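Local atomic coordinates of glycoside hydrolase YxiA (Bacillus licheniformis, PDB entry 3LV4), a protein that probably hydrolyses glycosidic bonds during L-arabinan degradation, as a calcium-binding family 43 glycoside hydrolase resembling arabinan endo-1,5-alpha-L-arabinosidases. Residues Ser9-His14 / Trp43-Ser48; Gly87-Tyr92 / Asp111-Pro116; Lys302-Phe307 / His338-Glu343. One frame throughout, in Å; residues are numbered along the deposited sequence.

How the interactions relate
All three contacts lie in or beside the beta-propeller expected of this family. Interaction 1 is the hub. Its Glu10 OE1 forms a salt bridge of 2.8 Å with Arg339 NH2 of interaction 3, and the centres of these two contacts are about 17 Å apart. Ile46 CD1 also packs against Glu114 CD of interaction 2 at 4.1 Å. Interactions 2 and 3 do not meet: their nearest atoms are about 13 Å apart. Interaction 1 is also near the probable active site. The side chain of Val13 is about 7 Å from that of Asp15, the predicted proton acceptor, and about 10 Å from a bound calcium ion. Interactions 2 and 3 lie away from the annotated sites.

Interaction 1: Ser9-His14 / Trp43-Ser48; sequences SEVTVH and WTQISS
Ser9-His14 and Trp43-Ser48 run alongside each other in the same direction, with Ser9 CA 5.3 Å from Trp43 CA, and they diverge toward Val13 and Ser48. One direct backbone bond joins them, from Trp43 N to Ser9 O (3.0 Å). Next to it a water donates to both Glu10 O and Trp43 O. Further along, the side-chain amide of Gln45 takes over. Gln45 OE1 receives Thr12 N at 3.0 Å, in the carbonyl plane, on a lone pair and nearly straight (172°). Gln45 NE2 gives one bond to Thr12 O, also 3.0 Å, from above that carbonyl's plane. A second bond from Gln45 NE2 goes back to Ser47 O (2.9 Å). Three bonds thus fix the rotation of the amide. The chain reaches Thr12 because CG lies anti to the backbone N (chi1 -168°) and the chain then bends at chi2. A leucine here would probably leave Thr12 N, and the Thr12 O and Ser47 O that the amide also serves, without that partner. Thr12 O also accepts a water. Val11 points at the other segment and is buried there. Both its methyls meet Trp43 CB, and the two side chains cross at about a right angle; Val11 CG1 is 3.5 Å from Trp43 CB. Ser9 O lies at the edge of the indole, near its plane. Strand 44-47 is an outermost strand of its four-stranded antiparallel sheet, and a classic beta bulge at Ile46 and Ser47 faces Ser34 on strand 33-37. Val11 bonds through its backbone to Val320, so segment 9-14 lies between that sheet and strand 319-327.

Interaction 2: Gly87-Tyr92 / Asp111-Pro116; sequences GKFYMY and DDIEGP
Lys88 NZ and Asp111 OD1 form a salt bridge of 3.0 Å. The ammonium meets the oxygen from above the carboxylate plane, 46° out of it. The two side chains lie side by side and point the same way. The lysine chain is extended as far as CE and then turns at its last torsion (chi4 -48°), which brings NZ back to the carboxylate. Lys88 CE itself touches Asp111 OD1 at 3.5 Å. A water nearby links Lys88 NZ and Asp111 O through two weak bonds. Both acidic and basic groups are near the protein surface. Beneath them the contact is apolar and centred on the ring of Phe89. Ile113 comes down over one face: Ile113 CB is 3.8 Å from the centroid of the Phe89 ring, 5° off the normal, a CH-pi contact. Farther out on the same side chain, Ile113 CD1 meets Phe89 CE2 at 3.9 Å. On the opposite face Gly87 O sits toward the rim. Asp111 O lies at the edge, near the ring plane, 3.6 Å from Phe89 CE1. The ring is therefore bounded on both faces and along part of its rim. Residues Asp112 to Gly115 form a type I beta turn, closed by the bond from Gly115 N to Asp112 O (2.9 Å). This turn presents Ile113 to the ring. Phe89 and Ile113 also touch Ile19 and Ala21 of strand 17-21, in the adjacent sheet. The arrangement fits a beta-propeller, the fold of family 43: the connection between strands 103-110 and 118-126 of one four-stranded blade folds back on strand 89-96 and packs against the next blade.

Interaction 3: Lys302-Phe307 / His338-Glu343; sequences KSYLIF and HRYAGE
Tyr304 points the edge of its ring at the face of Tyr340, and this T-shaped (edge-to-face) pair is the tightly packed part of the contact. The centroids of the Tyr304 and Tyr340 rings are 4.9 Å apart, with the planes at 75°. Tyr304 CE1 stands over the middle of the Tyr340 ring, 3.5 Å above its plane. The opposite face is covered by Gly342 N, 3.3 Å from the plane of the Tyr340 ring and also over the centre. The Tyr340 ring is thus held between the edge of another ring and its own backbone turn. Its CG lies anti to the backbone N (chi1 -179°), which carries the ring across to the strand. Leu40 touches both tyrosines. Strand 303-310 belongs to a four-stranded antiparallel sheet, consistent with a blade of the family 43 propeller. Segment 338-343 lies in the loop that follows strand 333-335 of this sheet. The same loop reaches toward the C-terminal strands: His338 bonds to Ser441 and Gln416. The tyrosine pair joins this loop to strand 303-310. The other side of the contact is polar and more open, with Lys302 partly exposed. Lys302 stretches out nearly straight and crosses Tyr340 at about a right angle. Lys302 NZ arrives at the edge of that ring and donates to Tyr340 OH (3.0 Å). Lys302 NZ also donates to Glu343 O, likewise at 3.0 Å, from well above the carbonyl plane. The two hydroxyls of Tyr304 and Tyr340 are in loose, weak contact at most. The Glu343 carboxylate is not paired with the lysine. Glu343 OE1 instead uses the syn lone pair to accept Ala341 N (2.9 Å), within the turn, and Glu343 OE2 has a weak hydrogen bond to Gln416. Gly342, at the turn, is exposed to solvent.

Interaction 1: Ser9-His14 / Trp43-Ser48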
loop_
_atom_site.group_PDB
_atom_site.type_symbol
_atom_site.label_atom_id
_atom_site.label_comp_id
_atom_site.label_asym_id
_atom_site.label_seq_id
_atom_site.Cartn_x
_atom_site.Cartn_y
_atom_site.Cartn_z
ATOM N N SER A 9 -16.691 -4.550 11.198
ATOM C CA SER A 9 -16.124 -4.689 12.535
ATOM C C SER A 9 -14.670 -4.274 12.419
ATOM O O SER A 9 -13.921 -4.867 11.642
ATOM C CB SER A 9 -16.220 -6.137 13.028
ATOM O OG SER A 9 -17.553 -6.610 12.940
ATOM N N GLU A 10 -14.275 -3.256 13.178
ATOM C CA GLU A 10 -12.992 -2.600 12.952
ATOM C C GLU A 10 -11.860 -3.222 13.752
ATOM O O GLU A 10 -12.064 -3.763 14.845
ATOM C CB GLU A 10 -13.071 -1.102 13.298
ATOM C CG GLU A 10 -14.314 -0.366 12.800
ATOM C CD GLU A 10 -14.434 -0.320 11.284
ATOM O OE1 GLU A 10 -13.566 -0.876 10.574
ATOM O OE2 GLU A 10 -15.414 0.284 10.798
ATOM N N VAL A 11 -10.655 -3.134 13.198
ATOM C CA VAL A 11 -9.464 -3.546 13.923
ATOM C C VAL A 11 -8.348 -2.542 13.738
ATOM O O VAL A 11 -8.376 -1.710 12.827
ATOM C CB VAL A 11 -8.957 -4.956 13.513
ATOM C CG1 VAL A 11 -9.942 -6.040 13.976
ATOM C CG2 VAL A 11 -8.688 -5.031 11.998
ATOM N N THR A 12 -7.364 -2.631 14.620
ATOM C CA THR A 12 -6.234 -1.729 14.597
ATOM C C THR A 12 -4.982 -2.540 14.304
ATOM O O THR A 12 -4.526 -3.329 15.142
ATOM C CB THR A 12 -6.127 -0.974 15.931
ATOM O OG1 THR A 12 -7.333 -0.224 16.137
ATOM C CG2 THR A 12 -4.952 -0.024 15.925
ATOM N N VAL A 13 -4.465 -2.379 13.086
ATOM C CA VAL A 13 -3.286 -3.109 12.634
ATOM C C VAL A 13 -2.506 -2.170 11.733
ATOM O O VAL A 13 -2.885 -1.946 10.583
ATOM C CB VAL A 13 -3.651 -4.397 11.831
ATOM C CG1 VAL A 13 -2.390 -5.097 11.314
ATOM C CG2 VAL A 13 -4.460 -5.355 12.679
ATOM N N HIS A 14 -1.427 -1.607 12.265
ATOM C CA HIS A 14 -0.603 -0.669 11.502
ATOM C C HIS A 14 0.212 -1.424 10.446
ATOM O O HIS A 14 0.767 -2.487 10.733
ATOM C CB HIS A 14 0.329 0.086 12.460
ATOM C CG HIS A 14 0.718 1.450 11.983
ATOM N ND1 HIS A 14 -0.071 2.567 12.180
ATOM C CD2 HIS A 14 1.826 1.888 11.335
ATOM C CE1 HIS A 14 0.526 3.627 11.669
ATOM N NE2 HIS A 14 1.680 3.242 11.147
ATOM N N TRP A 43 -13.646 -7.761 10.734
ATOM C CA TRP A 43 -12.367 -8.250 11.235
ATOM C C TRP A 43 -12.431 -8.569 12.716
ATOM O O TRP A 43 -13.179 -7.940 13.471
ATOM C CB TRP A 43 -11.257 -7.223 10.984
ATOM C CG TRP A 43 -10.994 -6.960 9.528
ATOM C CD1 TRP A 43 -11.617 -6.036 8.740
ATOM C CD2 TRP A 43 -10.037 -7.628 8.686
ATOM N NE1 TRP A 43 -11.108 -6.086 7.462
ATOM C CE2 TRP A 43 -10.138 -7.054 7.403
ATOM C CE3 TRP A 43 -9.110 -8.655 8.896
ATOM C CZ2 TRP A 43 -9.352 -7.474 6.328
ATOM C CZ3 TRP A 43 -8.319 -9.067 7.827
ATOM C CH2 TRP A 43 -8.450 -8.479 6.557
ATOM N N THR A 44 -11.638 -9.561 13.114
ATOM C CA THR A 44 -11.460 -9.916 14.505
ATOM C C THR A 44 -10.007 -9.675 14.893
ATOM O O THR A 44 -9.090 -10.145 14.221
ATOM C CB THR A 44 -11.817 -11.389 14.731
ATOM O OG1 THR A 44 -13.208 -11.580 14.446
ATOM C CG2 THR A 44 -11.528 -11.804 16.168
ATOM N N GLN A 45 -9.793 -8.923 15.961
ATOM C CA GLN A 45 -8.438 -8.652 16.418
ATOM C C GLN A 45 -7.843 -9.908 17.051
ATOM O O GLN A 45 -8.460 -10.523 17.920
ATOM C CB GLN A 45 -8.439 -7.508 17.431
ATOM C CG GLN A 45 -7.055 -6.959 17.744
ATOM C CD GLN A 45 -6.660 -5.847 16.798
ATOM O OE1 GLN A 45 -7.460 -4.949 16.514
ATOM N NE2 GLN A 45 -5.424 -5.895 16.304
ATOM N N ILE A 46 -6.646 -10.287 16.618
ATOM C CA ILE A 46 -5.967 -11.448 17.191
ATOM C C ILE A 46 -4.886 -11.034 18.185
ATOM O O ILE A 46 -4.777 -11.609 19.277
ATOM C CB ILE A 46 -5.338 -12.338 16.104
ATOM C CG1 ILE A 46 -6.414 -12.911 15.182
ATOM C CG2 ILE A 46 -4.527 -13.474 16.736
ATOM C CD1 ILE A 46 -5.841 -13.416 13.863
ATOM N N SER A 47 -4.096 -10.034 17.804
ATOM C CA SER A 47 -3.013 -9.519 18.641
ATOM C C SER A 47 -2.820 -8.035 18.334
ATOM O O SER A 47 -3.216 -7.578 17.254
ATOM C CB SER A 47 -1.719 -10.295 18.373
ATOM O OG SER A 47 -1.288 -10.135 17.028
ATOM N N SER A 48 -2.198 -7.293 19.259
ATOM C CA SER A 48 -2.122 -5.832 19.149
ATOM C C SER A 48 -0.761 -5.216 19.453
ATOM O O SER A 48 -0.454 -4.118 18.979
ATOM C CB SER A 48 -3.163 -5.184 20.058
ATOM O OG SER A 48 -4.458 -5.573 19.660
HETATM O O HOH W 1 -13.447 -5.918 15.488
HETATM O O HOH W 2 -3.932 -3.041 17.757
#

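Interaction 2: Gly87-Tyr92 / Asp111-Pro116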
loop_
_atom_site.group_PDB
_atom_site.type_symbol
_atom_site.label_atom_id
_atom_site.label_comp_id
_atom_site.label_asym_id
_atom_site.label_seq_id
_atom_site.Cartn_x
_atom_site.Cartn_y
_atom_site.Cartn_z
ATOM N N GLY A 87 4.269 -25.361 2.661
ATOM C CA GLY A 87 3.014 -25.144 3.359
ATOM C C GLY A 87 3.151 -24.413 4.680
ATOM O O GLY A 87 2.150 -24.119 5.350
ATOM N N LYS A 88 4.388 -24.113 5.068
ATOM C CA LYS A 88 4.617 -23.380 6.309
ATOM C C LYS A 88 4.542 -21.868 6.102
ATOM O O LYS A 88 4.574 -21.373 4.971
ATOM C CB LYS A 88 5.936 -23.802 6.967
ATOM C CG LYS A 88 5.980 -25.310 7.246
ATOM C CD LYS A 88 7.111 -25.699 8.168
ATOM C CE LYS A 88 7.119 -27.212 8.384
ATOM N NZ LYS A 88 5.758 -27.742 8.729
ATOM N N PHE A 89 4.430 -21.140 7.208
ATOM C CA PHE A 89 4.230 -19.702 7.153
ATOM C C PHE A 89 5.485 -18.983 7.605
ATOM O O PHE A 89 5.955 -19.165 8.729
ATOM C CB PHE A 89 3.001 -19.309 7.983
ATOM C CG PHE A 89 1.737 -19.947 7.493
ATOM C CD1 PHE A 89 1.270 -21.131 8.058
ATOM C CD2 PHE A 89 1.042 -19.396 6.427
ATOM C CE1 PHE A 89 0.115 -21.725 7.590
ATOM C CE2 PHE A 89 -0.114 -19.991 5.950
ATOM C CZ PHE A 89 -0.578 -21.153 6.528
ATOM N N TYR A 90 6.025 -18.176 6.697
ATOM C CA TYR A 90 7.306 -17.521 6.894
ATOM C C TYR A 90 7.089 -16.051 7.192
ATOM O O TYR A 90 6.620 -15.294 6.330
ATOM C CB TYR A 90 8.173 -17.690 5.641
ATOM C CG TYR A 90 8.711 -19.093 5.488
ATOM C CD1 TYR A 90 7.864 -20.163 5.197
ATOM C CD2 TYR A 90 10.062 -19.351 5.653
ATOM C CE1 TYR A 90 8.355 -21.444 5.078
ATOM C CE2 TYR A 90 10.568 -20.619 5.533
ATOM C CZ TYR A 90 9.717 -21.665 5.247
ATOM O OH TYR A 90 10.241 -22.929 5.139
HETATM N N MSE A 91 7.410 -15.663 8.426
HETATM C CA MSE A 91 7.319 -14.277 8.847
HETATM C C MSE A 91 8.661 -13.574 8.722
HETATM O O MSE A 91 9.656 -13.974 9.326
HETATM C CB MSE A 91 6.823 -14.168 10.287
HETATM C CG MSE A 91 6.777 -12.723 10.799
HETATM SE SE MSE A 91 6.278 -12.609 12.701
HETATM C CE MSE A 91 4.418 -13.223 12.538
ATOM N N TYR A 92 8.676 -12.520 7.923
ATOM C CA TYR A 92 9.834 -11.662 7.819
ATOM C C TYR A 92 9.627 -10.511 8.790
ATOM O O TYR A 92 8.835 -9.602 8.539
ATOM C CB TYR A 92 10.000 -11.215 6.367
ATOM C CG TYR A 92 10.316 -12.420 5.498
ATOM C CD1 TYR A 92 11.633 -12.761 5.204
ATOM C CD2 TYR A 92 9.304 -13.264 5.043
ATOM C CE1 TYR A 92 11.933 -13.883 4.437
ATOM C CE2 TYR A 92 9.595 -14.392 4.281
ATOM C CZ TYR A 92 10.913 -14.690 3.981
ATOM O OH TYR A 92 11.219 -15.810 3.241
ATOM N N ASP A 111 4.026 -23.453 11.818
ATOM C CA ASP A 111 3.256 -24.507 11.156
ATOM C C ASP A 111 1.849 -24.007 10.866
ATOM O O ASP A 111 1.251 -24.344 9.846
ATOM C CB ASP A 111 3.163 -25.761 12.036
ATOM C CG ASP A 111 4.504 -26.432 12.241
ATOM O OD1 ASP A 111 5.370 -26.340 11.346
ATOM O OD2 ASP A 111 4.686 -27.059 13.307
ATOM N N ASP A 112 1.332 -23.207 11.789
ATOM C CA ASP A 112 -0.011 -22.653 11.700
ATOM C C ASP A 112 0.063 -21.143 11.571
ATOM O O ASP A 112 0.915 -20.510 12.192
ATOM C CB ASP A 112 -0.804 -23.011 12.951
ATOM C CG ASP A 112 -1.592 -24.281 12.787
ATOM O OD1 ASP A 112 -2.811 -24.185 12.504
ATOM O OD2 ASP A 112 -0.991 -25.368 12.926
ATOM N N ILE A 113 -0.840 -20.563 10.785
ATOM C CA ILE A 113 -0.731 -19.147 10.474
ATOM C C ILE A 113 -0.846 -18.239 11.704
ATOM O O ILE A 113 -0.276 -17.148 11.720
ATOM C CB ILE A 113 -1.729 -18.713 9.377
ATOM C CG1 ILE A 113 -1.336 -17.331 8.831
ATOM C CG2 ILE A 113 -3.161 -18.761 9.904
ATOM C CD1 ILE A 113 -1.957 -17.002 7.529
ATOM N N GLU A 114 -1.556 -18.687 12.739
ATOM C CA GLU A 114 -1.689 -17.880 13.947
ATOM C C GLU A 114 -0.608 -18.171 14.986
ATOM O O GLU A 114 -0.701 -17.721 16.130
ATOM C CB GLU A 114 -3.089 -18.008 14.559
ATOM C CG GLU A 114 -4.181 -17.493 13.633
ATOM C CD GLU A 114 -5.551 -17.491 14.275
ATOM O OE1 GLU A 114 -5.638 -17.334 15.510
ATOM O OE2 GLU A 114 -6.543 -17.627 13.539
ATOM N N GLY A 115 0.422 -18.904 14.583
ATOM C CA GLY A 115 1.569 -19.126 15.448
ATOM C C GLY A 115 1.575 -20.461 16.161
ATOM O O GLY A 115 0.667 -21.270 15.985
ATOM N N PRO A 116 2.605 -20.701 16.982
ATOM C CA PRO A 116 3.689 -19.743 17.225
ATOM C C PRO A 116 4.738 -19.744 16.118
ATOM O O PRO A 116 4.962 -20.767 15.463
ATOM C CB PRO A 116 4.314 -20.258 18.527
ATOM C CG PRO A 116 4.089 -21.749 18.469
ATOM C CD PRO A 116 2.747 -21.926 17.794
HETATM O O HOH W 3 2.619 -27.057 8.244
#

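Interaction 3: Lys302-Phe307 / His338-Glu343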
loop_
_atom_site.group_PDB
_atom_site.type_symbol
_atom_site.label_atom_id
_atom_site.label_comp_id
_atom_site.label_asym_id
_atom_site.label_seq_id
_atom_site.Cartn_x
_atom_site.Cartn_y
_atom_site.Cartn_z
ATOM N N LYS A 302 -11.404 -10.231 -8.725
ATOM C CA LYS A 302 -11.370 -8.955 -8.015
ATOM C C LYS A 302 -9.991 -8.713 -7.399
ATOM O O LYS A 302 -9.286 -9.662 -7.063
ATOM C CB LYS A 302 -12.428 -8.911 -6.905
ATOM C CG LYS A 302 -13.875 -8.952 -7.378
ATOM C CD LYS A 302 -14.778 -8.450 -6.250
ATOM C CE LYS A 302 -16.220 -8.794 -6.452
ATOM N NZ LYS A 302 -17.005 -8.483 -5.205
ATOM N N SER A 303 -9.618 -7.439 -7.267
ATOM C CA SER A 303 -8.415 -7.037 -6.533
ATOM C C SER A 303 -8.797 -6.089 -5.391
ATOM O O SER A 303 -9.820 -5.392 -5.457
ATOM C CB SER A 303 -7.408 -6.330 -7.461
ATOM O OG SER A 303 -6.878 -7.207 -8.440
ATOM N N TYR A 304 -7.965 -6.059 -4.354
ATOM C CA TYR A 304 -8.231 -5.271 -3.161
ATOM C C TYR A 304 -6.981 -4.582 -2.653
ATOM O O TYR A 304 -5.894 -5.151 -2.662
ATOM C CB TYR A 304 -8.761 -6.160 -2.042
ATOM C CG TYR A 304 -9.999 -6.943 -2.396
ATOM C CD1 TYR A 304 -11.260 -6.400 -2.212
ATOM C CD2 TYR A 304 -9.904 -8.238 -2.894
ATOM C CE1 TYR A 304 -12.396 -7.119 -2.520
ATOM C CE2 TYR A 304 -11.037 -8.968 -3.213
ATOM C CZ TYR A 304 -12.280 -8.404 -3.020
ATOM O OH TYR A 304 -13.417 -9.120 -3.325
ATOM N N LEU A 305 -7.163 -3.351 -2.196
ATOM C CA LEU A 305 -6.110 -2.586 -1.548
ATOM C C LEU A 305 -6.394 -2.630 -0.057
ATOM O O LEU A 305 -7.495 -2.283 0.372
ATOM C CB LEU A 305 -6.156 -1.139 -2.039
ATOM C CG LEU A 305 -4.998 -0.229 -1.627
ATOM C CD1 LEU A 305 -3.731 -0.576 -2.419
ATOM C CD2 LEU A 305 -5.366 1.232 -1.851
ATOM N N ILE A 306 -5.419 -3.084 0.726
ATOM C CA ILE A 306 -5.564 -3.168 2.176
ATOM C C ILE A 306 -4.538 -2.243 2.809
ATOM O O ILE A 306 -3.354 -2.322 2.494
ATOM C CB ILE A 306 -5.336 -4.604 2.694
ATOM C CG1 ILE A 306 -6.325 -5.577 2.040
ATOM C CG2 ILE A 306 -5.429 -4.664 4.238
ATOM C CD1 ILE A 306 -5.786 -6.244 0.789
ATOM N N PHE A 307 -4.987 -1.363 3.697
ATOM C CA PHE A 307 -4.108 -0.328 4.240
ATOM C C PHE A 307 -4.596 0.122 5.607
ATOM O O PHE A 307 -5.691 -0.248 6.039
ATOM C CB PHE A 307 -4.013 0.864 3.266
ATOM C CG PHE A 307 -5.350 1.466 2.899
ATOM C CD1 PHE A 307 -6.171 0.850 1.957
ATOM C CD2 PHE A 307 -5.783 2.642 3.496
ATOM C CE1 PHE A 307 -7.409 1.405 1.616
ATOM C CE2 PHE A 307 -7.014 3.209 3.161
ATOM C CZ PHE A 307 -7.828 2.592 2.221
ATOM N N HIS A 338 -15.009 4.329 -2.002
ATOM C CA HIS A 338 -15.513 3.853 -0.710
ATOM C C HIS A 338 -15.008 2.464 -0.337
ATOM O O HIS A 338 -14.679 1.663 -1.211
ATOM C CB HIS A 338 -17.038 3.867 -0.689
ATOM C CG HIS A 338 -17.616 5.221 -0.923
ATOM N ND1 HIS A 338 -17.447 6.260 -0.031
ATOM C CD2 HIS A 338 -18.325 5.725 -1.959
ATOM C CE1 HIS A 338 -18.045 7.340 -0.501
ATOM N NE2 HIS A 338 -18.584 7.043 -1.669
ATOM N N ARG A 339 -14.974 2.179 0.966
ATOM C CA ARG A 339 -14.483 0.894 1.447
ATOM C C ARG A 339 -15.334 -0.259 0.906
ATOM O O ARG A 339 -16.515 -0.085 0.582
ATOM C CB ARG A 339 -14.445 0.862 2.987
ATOM C CG ARG A 339 -15.822 0.829 3.633
ATOM C CD ARG A 339 -15.773 1.156 5.117
ATOM N NE ARG A 339 -14.908 0.262 5.881
ATOM C CZ ARG A 339 -14.889 0.222 7.213
ATOM N NH1 ARG A 339 -15.686 1.024 7.909
ATOM N NH2 ARG A 339 -14.080 -0.615 7.849
ATOM N N TYR A 340 -14.725 -1.436 0.817
ATOM C CA TYR A 340 -15.369 -2.612 0.241
ATOM C C TYR A 340 -16.567 -3.092 1.051
ATOM O O TYR A 340 -16.459 -3.309 2.256
ATOM C CB TYR A 340 -14.354 -3.748 0.107
ATOM C CG TYR A 340 -14.932 -5.000 -0.509
ATOM C CD1 TYR A 340 -15.431 -4.989 -1.804
ATOM C CD2 TYR A 340 -14.970 -6.193 0.200
ATOM C CE1 TYR A 340 -15.961 -6.128 -2.377
ATOM C CE2 TYR A 340 -15.496 -7.338 -0.364
ATOM C CZ TYR A 340 -15.985 -7.300 -1.657
ATOM O OH TYR A 340 -16.518 -8.433 -2.229
ATOM N N ALA A 341 -17.697 -3.281 0.372
ATOM C CA ALA A 341 -18.921 -3.740 1.018
ATOM C C ALA A 341 -19.572 -4.882 0.240
ATOM O O ALA A 341 -20.778 -5.119 0.359
ATOM C CB ALA A 341 -19.895 -2.589 1.182
ATOM N N GLY A 342 -18.776 -5.587 -0.556
ATOM C CA GLY A 342 -19.283 -6.720 -1.312
ATOM C C GLY A 342 -19.706 -6.381 -2.731
ATOM O O GLY A 342 -20.206 -7.241 -3.460
ATOM N N GLU A 343 -19.513 -5.129 -3.128
ATOM C CA GLU A 343 -19.968 -4.667 -4.439
ATOM C C GLU A 343 -19.123 -5.259 -5.560
ATOM O O GLU A 343 -17.975 -5.653 -5.352
ATOM C CB GLU A 343 -19.940 -3.131 -4.517
ATOM C CG GLU A 343 -18.552 -2.522 -4.749
ATOM C CD GLU A 343 -17.694 -2.458 -3.496
ATOM O OE1 GLU A 343 -18.210 -2.726 -2.389
ATOM O OE2 GLU A 343 -16.492 -2.136 -3.625
#